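Long-range contacts in TRAP-type transporter, periplasmic component (Cupriavidus necator, PDB 4P8B), which probably serves as the periplasmic solute-binding component of a TRAP transporter, here holding (S)-2-acetolactate, a small hydroxy-keto acid: residues A[145-150]-A[246-251]; A[33-38]-A[93-98]; A[50-55]-A[265-270]; A[81-86]-A[99-104]. One frame throughout, in Å; residues are numbered along the deposited sequence.

Contact 1 (A[145-150]-A[246-251]); sequences VPLAWG and FVVNKQ
The phenyl ring of Phe246 meets the facing strand with its edge: Gly150 N lies in the ring plane, 3.8 Å from CE1, and Ala148 O also sits near the rim. Ala148 CB comes within 4.0 Å of CD1, while Trp52 of helix 44-59 meets the ring edge-to-face. Phe246 CG stands anti to its own carbonyl carbon (chi1 -68°), which turns the ring along the neighbouring strand toward Gly150. Behind it, strands 145-150 and 246-249 run antiparallel, their short axes at 157°. Val145 and Val248 form a hydrogen-bonded pair, with Val145 N to Val248 O at 2.8 Å and the return bond from Val248 N to Val145 O at 2.9 Å. Pro146 and Val247 follow as a non-hydrogen-bonded pair, where the proline nitrogen, with no N-H to offer, faces away from strand 246-249. Leu147 N then reaches Phe246 O, 2.8 Å away, nearly along the C=O axis. Leu147 and Val248 cross obliquely, the methyls CD1 and CG2 being 3.7 Å apart, and both side chains touch Trp253. At the strand's end Asn249 caps helix 250-255, its OD1 accepting from Ile252 N and weakly from Gln251 N. Such is the edge strand of an alpha/beta domain: backbone hydrogen bonds to 241-249 set the register of 144-154, outermost in its sheet, and apolar side chains seal it against the helices, while Ala148 N is left buried without a polar partner.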
# COMPACT_ATOMS: atom_id res chain seq x y z
N VAL A 145 5.60 -9.51 -14.21
CA VAL A 145 7.03 -9.39 -14.01
C VAL A 145 7.31 -8.24 -13.04
O VAL A 145 7.08 -7.07 -13.38
CB VAL A 145 7.75 -9.11 -15.33
CG1 VAL A 145 9.26 -9.01 -15.12
CG2 VAL A 145 7.44 -10.21 -16.36
N PRO A 146 7.77 -8.57 -11.82
CA PRO A 146 8.07 -7.53 -10.84
C PRO A 146 9.46 -6.95 -11.02
O PRO A 146 10.41 -7.72 -11.26
CB PRO A 146 7.98 -8.27 -9.51
CG PRO A 146 8.50 -9.64 -9.85
CD PRO A 146 8.05 -9.91 -11.28
N LEU A 147 9.60 -5.63 -10.89
CA LEU A 147 10.85 -4.95 -11.20
C LEU A 147 11.44 -4.14 -10.05
O LEU A 147 12.64 -3.93 -10.00
CB LEU A 147 10.64 -4.02 -12.39
CG LEU A 147 10.22 -4.71 -13.69
CD1 LEU A 147 9.99 -3.67 -14.78
CD2 LEU A 147 11.23 -5.76 -14.17
N ALA A 148 10.59 -3.61 -9.17
CA ALA A 148 11.07 -2.77 -8.08
C ALA A 148 10.00 -2.58 -7.04
O ALA A 148 8.82 -2.84 -7.28
CB ALA A 148 11.48 -1.41 -8.62
N TRP A 149 10.45 -2.12 -5.88
CA TRP A 149 9.58 -1.77 -4.76
C TRP A 149 9.47 -0.27 -4.59
O TRP A 149 10.45 0.48 -4.73
CB TRP A 149 10.14 -2.33 -3.44
CG TRP A 149 10.21 -3.83 -3.36
CD1 TRP A 149 11.26 -4.63 -3.71
CD2 TRP A 149 9.17 -4.70 -2.91
NE1 TRP A 149 10.93 -5.94 -3.50
CE2 TRP A 149 9.67 -6.02 -3.00
CE3 TRP A 149 7.88 -4.50 -2.41
CZ2 TRP A 149 8.91 -7.13 -2.64
CZ3 TRP A 149 7.14 -5.60 -2.04
CH2 TRP A 149 7.65 -6.91 -2.16
N GLY A 150 8.26 0.16 -4.26
CA GLY A 150 7.98 1.50 -3.75
C GLY A 150 7.28 1.37 -2.41
O GLY A 150 7.35 0.36 -1.73
N PHE A 246 6.34 -2.27 -8.70
CA PHE A 246 6.40 -1.85 -10.10
C PHE A 246 6.40 -3.14 -10.93
O PHE A 246 7.30 -3.98 -10.76
CB PHE A 246 7.70 -1.06 -10.36
CG PHE A 246 7.78 0.29 -9.69
CD1 PHE A 246 7.89 0.41 -8.33
CD2 PHE A 246 7.77 1.45 -10.46
CE1 PHE A 246 7.96 1.63 -7.74
CE2 PHE A 246 7.85 2.68 -9.87
CZ PHE A 246 7.94 2.78 -8.53
N VAL A 247 5.44 -3.31 -11.84
CA VAL A 247 5.31 -4.55 -12.59
C VAL A 247 4.95 -4.32 -14.04
O VAL A 247 4.41 -3.28 -14.41
CB VAL A 247 4.21 -5.48 -12.01
CG1 VAL A 247 4.48 -5.82 -10.56
CG2 VAL A 247 2.83 -4.84 -12.16
N VAL A 248 5.26 -5.30 -14.87
CA VAL A 248 4.93 -5.28 -16.29
C VAL A 248 4.27 -6.61 -16.62
O VAL A 248 4.70 -7.66 -16.15
CB VAL A 248 6.19 -5.10 -17.16
CG1 VAL A 248 5.83 -5.09 -18.65
CG2 VAL A 248 6.91 -3.84 -16.80
N ASN A 249 3.22 -6.58 -17.43
CA ASN A 249 2.64 -7.81 -17.97
C ASN A 249 3.71 -8.66 -18.70
O ASN A 249 4.56 -8.11 -19.36
CB ASN A 249 1.48 -7.45 -18.91
CG ASN A 249 1.05 -8.62 -19.79
OD1 ASN A 249 1.66 -8.89 -20.84
ND2 ASN A 249 0.03 -9.34 -19.37
N LYS A 250 3.66 -9.98 -18.49
CA LYS A 250 4.68 -10.92 -18.99
C LYS A 250 4.84 -10.85 -20.50
O LYS A 250 5.96 -10.81 -21.01
CB LYS A 250 4.32 -12.34 -18.54
CG LYS A 250 5.28 -13.46 -19.00
CD LYS A 250 4.80 -14.79 -18.42
CE LYS A 250 5.63 -15.96 -18.90
NZ LYS A 250 7.00 -15.95 -18.31
N GLN A 251 3.73 -10.80 -21.23
CA GLN A 251 3.83 -10.80 -22.69
C GLN A 251 4.33 -9.45 -23.22
O GLN A 251 5.04 -9.39 -24.21
CB GLN A 251 2.50 -11.21 -23.32
CG GLN A 251 2.18 -12.69 -23.13
CD GLN A 251 1.53 -13.01 -21.80
OE1 GLN A 251 0.84 -12.17 -21.22
NE2 GLN A 251 1.76 -14.22 -21.29

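Contact 2 (A[33-38]-A[93-98]); sequences YKMSLV and MAVGST. With X2X ((2S)-2-hydroxy-2-methyl-3-oxobutanoic acid), chain D.
Met93 O is gripped twice by the facing strand: Ser36 N donates a hydrogen bond of 2.9 Å, and Met35 CA adds a weaker CA-H...O contact, 3.2 Å from Met93 O. Strands 33-36 and 93-97 are joined as parallel neighbours in the five-stranded sheet of one domain of the periplasmic binding protein fold, their short axes 10° apart. Met93 N to Lys34 O and Val95 N to Ser36 O continue the parallel pattern, the latter longer at 3.3 Å and bent at the hydrogen, although its nitrogen lies almost in line with the C=O. One face of the pair is apolar. Both methionines are selenomethionines, crossing at a slant with Met35 CB 3.8 Å from Met93 CG. Met93 CG sits between its backbone N and carbonyl carbon (chi1 60°), which brings it beside Met35 CB; Trp52 of helix 44-59 packs against both residues. Farther along, Leu37 CD2 rests on Val95 CB at 3.6 Å. The other face carries Ser36 and Ala94, and there the Ser36 hydroxyl hydrogen-bonds to Glu82 of helix 82-88. Beyond the paired strands the segments diverge toward the acetolactate pocket; a water bridges them, donating to Val95 O and accepting weakly from Val38 N. Val38 and Ser97 belong to that pocket, and Ser97 caps the following helix through Ile99 N. The ligand methyl CAA lies 3.7 Å from Ser97 OG, whose hydrogen-bond partners include Asp242 OD2.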
# COMPACT_ATOMS: atom_id res chain seq x y z
N TYR A 33 1.74 2.53 -24.26
CA TYR A 33 1.55 1.51 -23.25
C TYR A 33 0.77 2.12 -22.11
O TYR A 33 0.88 3.30 -21.86
CB TYR A 33 2.89 0.96 -22.76
CG TYR A 33 3.60 0.15 -23.82
CD1 TYR A 33 4.42 0.76 -24.76
CD2 TYR A 33 3.41 -1.22 -23.90
CE1 TYR A 33 5.05 0.02 -25.76
CE2 TYR A 33 4.04 -1.97 -24.91
CZ TYR A 33 4.86 -1.33 -25.81
OH TYR A 33 5.48 -2.05 -26.82
N LYS A 34 -0.02 1.29 -21.46
CA LYS A 34 -0.91 1.78 -20.42
C LYS A 34 -0.40 1.38 -19.03
O LYS A 34 -0.24 0.20 -18.75
CB LYS A 34 -2.30 1.19 -20.66
CG LYS A 34 -2.82 1.39 -22.05
CD LYS A 34 -4.23 0.87 -22.15
CE LYS A 34 -4.77 1.04 -23.56
NZ LYS A 34 -5.95 0.17 -23.77
N MSE A 35 -0.19 2.37 -18.15
CA MSE A 35 0.22 2.12 -16.77
C MSE A 35 -0.93 2.41 -15.81
O MSE A 35 -1.46 3.53 -15.74
CB MSE A 35 1.40 2.99 -16.38
CG MSE A 35 1.91 2.62 -14.97
SE MSE A 35 3.15 3.92 -14.21
CE MSE A 35 4.53 3.86 -15.59
N SER A 36 -1.34 1.41 -15.05
CA SER A 36 -2.41 1.57 -14.09
C SER A 36 -1.87 2.08 -12.75
O SER A 36 -0.83 1.58 -12.27
CB SER A 36 -3.13 0.24 -13.89
OG SER A 36 -4.24 0.45 -13.03
N LEU A 37 -2.58 3.04 -12.14
CA LEU A 37 -2.27 3.57 -10.81
C LEU A 37 -3.58 3.83 -10.10
O LEU A 37 -4.46 4.46 -10.69
CB LEU A 37 -1.58 4.93 -10.93
CG LEU A 37 -0.25 4.94 -11.67
CD1 LEU A 37 0.17 6.38 -11.96
CD2 LEU A 37 0.83 4.19 -10.92
N VAL A 38 -3.71 3.44 -8.83
CA VAL A 38 -4.88 3.87 -8.07
C VAL A 38 -4.80 5.36 -7.81
O VAL A 38 -5.77 6.08 -8.03
CB VAL A 38 -4.99 3.13 -6.73
CG1 VAL A 38 -6.15 3.68 -5.91
CG2 VAL A 38 -5.21 1.67 -6.95
N MSE A 93 1.25 -2.34 -17.64
CA MSE A 93 2.18 -2.19 -16.53
C MSE A 93 1.48 -1.45 -15.40
O MSE A 93 0.42 -0.85 -15.60
CB MSE A 93 3.47 -1.48 -16.94
CG MSE A 93 3.35 -0.05 -17.49
SE MSE A 93 4.72 0.34 -18.92
CE MSE A 93 6.28 0.29 -17.80
N ALA A 94 2.05 -1.46 -14.21
CA ALA A 94 1.40 -0.81 -13.08
C ALA A 94 2.36 -0.56 -11.95
O ALA A 94 3.41 -1.21 -11.86
CB ALA A 94 0.25 -1.68 -12.58
N VAL A 95 2.02 0.41 -11.12
CA VAL A 95 2.58 0.50 -9.78
C VAL A 95 1.41 0.19 -8.86
O VAL A 95 0.43 0.93 -8.86
CB VAL A 95 3.20 1.87 -9.46
CG1 VAL A 95 3.80 1.85 -8.07
CG2 VAL A 95 4.24 2.26 -10.51
N GLY A 96 1.45 -0.93 -8.16
CA GLY A 96 0.34 -1.37 -7.35
C GLY A 96 0.67 -1.51 -5.89
O GLY A 96 1.81 -1.71 -5.50
N SER A 97 -0.36 -1.41 -5.06
CA SER A 97 -0.25 -1.73 -3.65
C SER A 97 -0.45 -3.22 -3.44
O SER A 97 -1.34 -3.85 -4.01
CB SER A 97 -1.31 -0.99 -2.84
OG SER A 97 -1.36 -1.54 -1.52
N THR A 98 0.36 -3.78 -2.55
CA THR A 98 0.22 -5.17 -2.17
C THR A 98 -1.18 -5.51 -1.65
O THR A 98 -1.63 -6.65 -1.80
CB THR A 98 1.30 -5.59 -1.16
OG1 THR A 98 1.21 -4.76 -0.00
CG2 THR A 98 2.69 -5.46 -1.77
OAD X2X D . -7.52 2.31 -1.30
CAH X2X D . -6.60 2.77 -0.56
OAE X2X D . -6.81 3.06 0.66
CAI X2X D . -5.22 2.98 -1.10
CAB X2X D . -5.27 4.11 -2.10
OAF X2X D . -4.29 3.14 -0.08
CAG X2X D . -4.88 1.69 -1.78
OAC X2X D . -4.99 1.58 -3.00
CAA X2X D . -4.42 0.52 -0.98
O HOH W 1 -2.35 0.76 -8.92

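Contact 3 (A[50-55]-A[265-270]); sequences EIWADL and KQAAVD
Trp52 lays its indole against the backbone and methyl groups of two consecutive alanines, Ala267 and Ala268, and its conformation determines the contact. With CG anti to the backbone N (chi1 -173°) the side chain leaves the flank of helix 50-55 and its indole swings in against helix 265-270, and a chi2 of 19° turns the ring so that one face is presented to Ala268. The CB of Ala268 stands 3.9 Å from the centroid of the five-membered ring, a CH-pi contact displaced toward the rim on the NE1 and CE2 side. Ala267 CB arrives differently, in the ring plane at the edge, 3.7 Å from CD1. The indole nitrogen does not bond within these segments; Trp52 NE1 donates to Val264 O in the same helix 258-279, a bond that helps to fix the ring's rotation.

Leu55, one turn farther on, has its CG anti to its carbonyl carbon. Its CB meets Ala267 CB at 3.9 Å, while the CD1 branch comes equally near Asp270 CB, the two side chains crossing at about a right angle. Asp270 turns its carboxylate to polar partners: OD1 accepts from Gln266 NE2 at 2.9 Å, approached from above the carboxylate plane, and OD2 forms a salt bridge with Arg59.

Small alanines let the two helices come close, their short axes 8.5 Å apart and inclined at 145°. Helices 44-59 and 258-279 thus pack side by side on the sheet, with Trp52 reaching Met35 of strand 33-36, Phe246 of strand 241-249 and Leu147 of strand 144-154.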
# COMPACT_ATOMS: atom_id res chain seq x y z
N GLU A 50 4.85 8.34 -12.55
CA GLU A 50 5.21 9.39 -13.49
C GLU A 50 6.71 9.38 -13.74
O GLU A 50 7.16 9.48 -14.88
CB GLU A 50 4.78 10.73 -12.90
CG GLU A 50 4.86 11.96 -13.77
CD GLU A 50 4.20 13.14 -13.06
OE1 GLU A 50 4.83 13.73 -12.15
OE2 GLU A 50 3.03 13.45 -13.36
N ILE A 51 7.50 9.27 -12.68
CA ILE A 51 8.96 9.25 -12.82
C ILE A 51 9.38 8.04 -13.64
O ILE A 51 10.23 8.15 -14.53
CB ILE A 51 9.65 9.23 -11.44
CG1 ILE A 51 9.40 10.55 -10.71
CG2 ILE A 51 11.16 8.95 -11.56
CD1 ILE A 51 9.73 10.54 -9.21
N TRP A 52 8.76 6.89 -13.38
CA TRP A 52 9.09 5.69 -14.12
C TRP A 52 8.82 5.92 -15.60
O TRP A 52 9.67 5.64 -16.46
CB TRP A 52 8.25 4.53 -13.60
CG TRP A 52 8.61 3.19 -14.17
CD1 TRP A 52 9.78 2.82 -14.79
CD2 TRP A 52 7.78 2.03 -14.17
NE1 TRP A 52 9.71 1.49 -15.17
CE2 TRP A 52 8.49 0.99 -14.80
CE3 TRP A 52 6.49 1.77 -13.68
CZ2 TRP A 52 7.97 -0.29 -14.94
CZ3 TRP A 52 5.98 0.50 -13.83
CH2 TRP A 52 6.71 -0.52 -14.44
N ALA A 53 7.63 6.42 -15.91
CA ALA A 53 7.25 6.63 -17.30
C ALA A 53 8.19 7.61 -17.99
O ALA A 53 8.63 7.35 -19.13
CB ALA A 53 5.82 7.13 -17.36
N ASP A 54 8.53 8.70 -17.32
CA ASP A 54 9.41 9.72 -17.89
C ASP A 54 10.80 9.15 -18.13
O ASP A 54 11.41 9.39 -19.17
CB ASP A 54 9.52 10.97 -17.00
CG ASP A 54 8.21 11.75 -16.89
OD1 ASP A 54 7.27 11.47 -17.66
OD2 ASP A 54 8.13 12.65 -16.02
N LEU A 55 11.32 8.36 -17.19
CA LEU A 55 12.66 7.83 -17.36
C LEU A 55 12.70 6.81 -18.50
O LEU A 55 13.68 6.76 -19.25
CB LEU A 55 13.15 7.17 -16.08
CG LEU A 55 13.49 8.09 -14.91
CD1 LEU A 55 13.90 7.26 -13.69
CD2 LEU A 55 14.59 9.08 -15.25
N LYS A 265 13.53 -1.89 -16.37
CA LYS A 265 13.81 -2.38 -15.03
C LYS A 265 14.62 -1.36 -14.25
O LYS A 265 14.25 -1.02 -13.13
CB LYS A 265 14.54 -3.72 -15.08
CG LYS A 265 14.89 -4.27 -13.70
CD LYS A 265 15.30 -5.73 -13.79
CE LYS A 265 15.48 -6.34 -12.41
NZ LYS A 265 15.59 -7.83 -12.46
N GLN A 266 15.71 -0.85 -14.80
CA GLN A 266 16.51 0.12 -14.05
C GLN A 266 15.71 1.40 -13.79
O GLN A 266 15.86 2.05 -12.75
CB GLN A 266 17.83 0.43 -14.76
CG GLN A 266 18.73 1.35 -13.97
CD GLN A 266 19.17 0.73 -12.65
OE1 GLN A 266 19.64 -0.40 -12.61
NE2 GLN A 266 19.01 1.48 -11.56
N ALA A 267 14.86 1.78 -14.73
CA ALA A 267 14.02 2.95 -14.55
C ALA A 267 13.04 2.74 -13.39
O ALA A 267 12.81 3.66 -12.60
CB ALA A 267 13.28 3.28 -15.83
N ALA A 268 12.50 1.52 -13.28
CA ALA A 268 11.64 1.18 -12.14
C ALA A 268 12.41 1.24 -10.81
O ALA A 268 11.90 1.74 -9.81
CB ALA A 268 11.03 -0.19 -12.34
N VAL A 269 13.63 0.72 -10.81
CA VAL A 269 14.46 0.76 -9.61
C VAL A 269 14.74 2.21 -9.17
O VAL A 269 14.60 2.54 -7.99
CB VAL A 269 15.78 -0.01 -9.85
CG1 VAL A 269 16.81 0.27 -8.74
CG2 VAL A 269 15.46 -1.49 -9.98
N ASP A 270 15.10 3.06 -10.13
CA ASP A 270 15.35 4.48 -9.86
C ASP A 270 14.09 5.19 -9.38
O ASP A 270 14.12 5.96 -8.40
CB ASP A 270 15.89 5.18 -11.11
CG ASP A 270 17.27 4.71 -11.51
OD1 ASP A 270 17.91 4.02 -10.70
OD2 ASP A 270 17.70 5.03 -12.65

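Contact 4 (A[81-86]-A[99-104]); sequences REFSAI and INWSPQ. With X2X ((2S)-2-hydroxy-2-methyl-3-oxobutanoic acid), chain D.
Phe83 and Trp101 meet at a slant, their ring planes 56° apart and neither stacked nor edge-to-face. Phe83 lies over one face of the indole: its CB is 4.1 Å from the centroid of the five-membered ring, a CH-pi contact, and CD1 stands above the same face toward the rim. Gln104 runs past the CD2 side of the phenyl in the opposite direction, its CB 3.7 Å from Phe83 CD2 and its amide plane 12° from that of the ring. At the indole edge, Trp101 NE1 donates to Glu82 OE1 at 2.8 Å, reaching the oxygen on its anti side, somewhat out of the carboxylate plane, which is turned 60° from the ring. Glu82 CG is anti to its backbone N, and the extended chain carries OE1 to this edge; OE2 has its partner in Ser36. Ile86 crosses the indole at about a right angle, with CD1 3.7 Å from CZ2. Waters fill in the polar side: one donates to Glu82 OE1 and accepts from Asn100 ND2, while another accepts from Phe83 N. Gln104 NE2 donates to Thr80 O. Asn100 ND2 gives its other bond to the ligand ketone oxygen OAC, nearly straight and 3.0 Å long, and Asn100 OD1 receives Gln79 NE2. Glu82 is thus a second-shell residue, through water, and probably helps to position Asn100 in the interdomain cleft where periplasmic binding proteins of this family hold their solute.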
# COMPACT_ATOMS: atom_id res chain seq x y z
N ARG A 81 -9.37 -5.97 -8.51
CA ARG A 81 -9.15 -6.89 -9.61
C ARG A 81 -8.16 -6.32 -10.63
O ARG A 81 -8.09 -6.79 -11.77
CB ARG A 81 -10.45 -7.29 -10.29
CG ARG A 81 -11.21 -6.13 -10.92
CD ARG A 81 -12.51 -6.64 -11.53
NE ARG A 81 -13.34 -5.55 -12.04
CZ ARG A 81 -13.23 -5.02 -13.25
NH1 ARG A 81 -12.35 -5.50 -14.12
NH2 ARG A 81 -14.05 -4.04 -13.62
N GLU A 82 -7.38 -5.34 -10.22
CA GLU A 82 -6.30 -4.82 -11.04
C GLU A 82 -5.28 -5.91 -11.42
O GLU A 82 -4.81 -5.95 -12.56
CB GLU A 82 -5.59 -3.68 -10.31
CG GLU A 82 -4.60 -2.91 -11.17
CD GLU A 82 -3.71 -1.95 -10.37
OE1 GLU A 82 -3.17 -2.37 -9.32
OE2 GLU A 82 -3.55 -0.78 -10.75
N PHE A 83 -4.93 -6.79 -10.48
CA PHE A 83 -3.92 -7.80 -10.77
C PHE A 83 -4.35 -8.67 -11.94
O PHE A 83 -3.55 -8.98 -12.83
CB PHE A 83 -3.63 -8.68 -9.55
CG PHE A 83 -2.47 -9.61 -9.75
CD1 PHE A 83 -1.18 -9.13 -9.62
CD2 PHE A 83 -2.66 -10.94 -10.10
CE1 PHE A 83 -0.11 -9.94 -9.79
CE2 PHE A 83 -1.57 -11.77 -10.28
CZ PHE A 83 -0.29 -11.26 -10.14
N SER A 84 -5.61 -9.10 -11.93
CA SER A 84 -6.08 -9.96 -13.02
C SER A 84 -6.01 -9.23 -14.37
O SER A 84 -5.67 -9.82 -15.39
CB SER A 84 -7.51 -10.42 -12.74
OG SER A 84 -7.61 -10.99 -11.45
N ALA A 85 -6.32 -7.94 -14.37
CA ALA A 85 -6.25 -7.16 -15.60
C ALA A 85 -4.81 -7.03 -16.10
O ALA A 85 -4.57 -7.03 -17.31
CB ALA A 85 -6.89 -5.78 -15.38
N ILE A 86 -3.86 -6.91 -15.17
CA ILE A 86 -2.44 -6.93 -15.56
C ILE A 86 -2.05 -8.30 -16.13
O ILE A 86 -1.44 -8.37 -17.19
CB ILE A 86 -1.49 -6.60 -14.38
CG1 ILE A 86 -1.76 -5.22 -13.81
CG2 ILE A 86 -0.04 -6.66 -14.86
CD1 ILE A 86 -1.19 -5.02 -12.42
N ILE A 99 -1.87 -4.54 -1.05
CA ILE A 99 -3.20 -4.79 -0.54
C ILE A 99 -4.15 -5.15 -1.68
O ILE A 99 -4.95 -6.08 -1.59
CB ILE A 99 -3.73 -3.56 0.22
CG1 ILE A 99 -2.96 -3.39 1.53
CG2 ILE A 99 -5.23 -3.74 0.51
CD1 ILE A 99 -3.29 -2.11 2.25
N ASN A 100 -4.05 -4.42 -2.79
CA ASN A 100 -5.03 -4.56 -3.86
C ASN A 100 -4.88 -5.85 -4.63
O ASN A 100 -5.86 -6.34 -5.21
CB ASN A 100 -4.91 -3.38 -4.81
CG ASN A 100 -5.33 -2.08 -4.16
OD1 ASN A 100 -6.13 -2.07 -3.21
ND2 ASN A 100 -4.72 -1.00 -4.59
N TRP A 101 -3.69 -6.42 -4.60
CA TRP A 101 -3.41 -7.66 -5.33
C TRP A 101 -3.49 -8.90 -4.42
O TRP A 101 -3.38 -10.04 -4.88
CB TRP A 101 -2.03 -7.61 -5.98
CG TRP A 101 -1.81 -6.52 -6.97
CD1 TRP A 101 -2.76 -5.69 -7.56
CD2 TRP A 101 -0.55 -6.11 -7.50
NE1 TRP A 101 -2.14 -4.81 -8.41
CE2 TRP A 101 -0.79 -5.06 -8.40
CE3 TRP A 101 0.76 -6.57 -7.31
CZ2 TRP A 101 0.25 -4.43 -9.08
CZ3 TRP A 101 1.78 -5.95 -7.99
CH2 TRP A 101 1.52 -4.89 -8.87
N SER A 102 -3.65 -8.67 -3.13
CA SER A 102 -3.76 -9.78 -2.19
C SER A 102 -4.88 -10.78 -2.52
O SER A 102 -4.69 -11.96 -2.30
CB SER A 102 -3.93 -9.25 -0.76
OG SER A 102 -2.74 -8.66 -0.30
N PRO A 103 -6.04 -10.32 -3.04
CA PRO A 103 -7.07 -11.33 -3.35
C PRO A 103 -6.61 -12.39 -4.34
O PRO A 103 -7.07 -13.54 -4.26
CB PRO A 103 -8.23 -10.50 -3.91
CG PRO A 103 -8.04 -9.17 -3.30
CD PRO A 103 -6.56 -8.95 -3.22
N GLN A 104 -5.69 -12.04 -5.24
CA GLN A 104 -5.16 -12.97 -6.24
C GLN A 104 -3.84 -13.61 -5.85
O GLN A 104 -3.52 -14.70 -6.34
CB GLN A 104 -4.96 -12.26 -7.57
CG GLN A 104 -6.24 -11.80 -8.23
CD GLN A 104 -6.73 -10.46 -7.69
OE1 GLN A 104 -5.94 -9.65 -7.20
NE2 GLN A 104 -8.04 -10.24 -7.76
OAD X2X D . -7.52 2.31 -1.30
CAH X2X D . -6.60 2.77 -0.56
OAE X2X D . -6.81 3.06 0.66
CAI X2X D . -5.22 2.98 -1.10
CAB X2X D . -5.27 4.11 -2.10
OAF X2X D . -4.29 3.14 -0.08
CAG X2X D . -4.88 1.69 -1.78
OAC X2X D . -4.99 1.58 -3.00
CAA X2X D . -4.42 0.52 -0.98
O HOH W 2 -2.88 -1.14 -6.88
O HOH W 3 -6.14 -7.00 -7.91
O HOH W 4 -9.87 -11.25 -10.17

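In the fold
The four contacts illustrate how one domain of a binding protein divides its labour. Contacts 1, 2 and 3 are buried, contact 4 only partly. Contacts 1 and 2 build the same sheet, adjoining where Val247 N meets Ala94 O; one pairing is antiparallel at an outer strand, the other parallel and nearer the ligand. Contact 3 joins two helices over that sheet by van der Waals and CH-pi packing, without hydrogen bonds between the two segments, far from the pocket; Trp52 touches residues of both strand pairs. Contact 4 lies on the other side of the sheet, where Ile86 and Trp101 pack on Val247, and is the wettest of the set. Contacts 2 and 4 both reach the ligand.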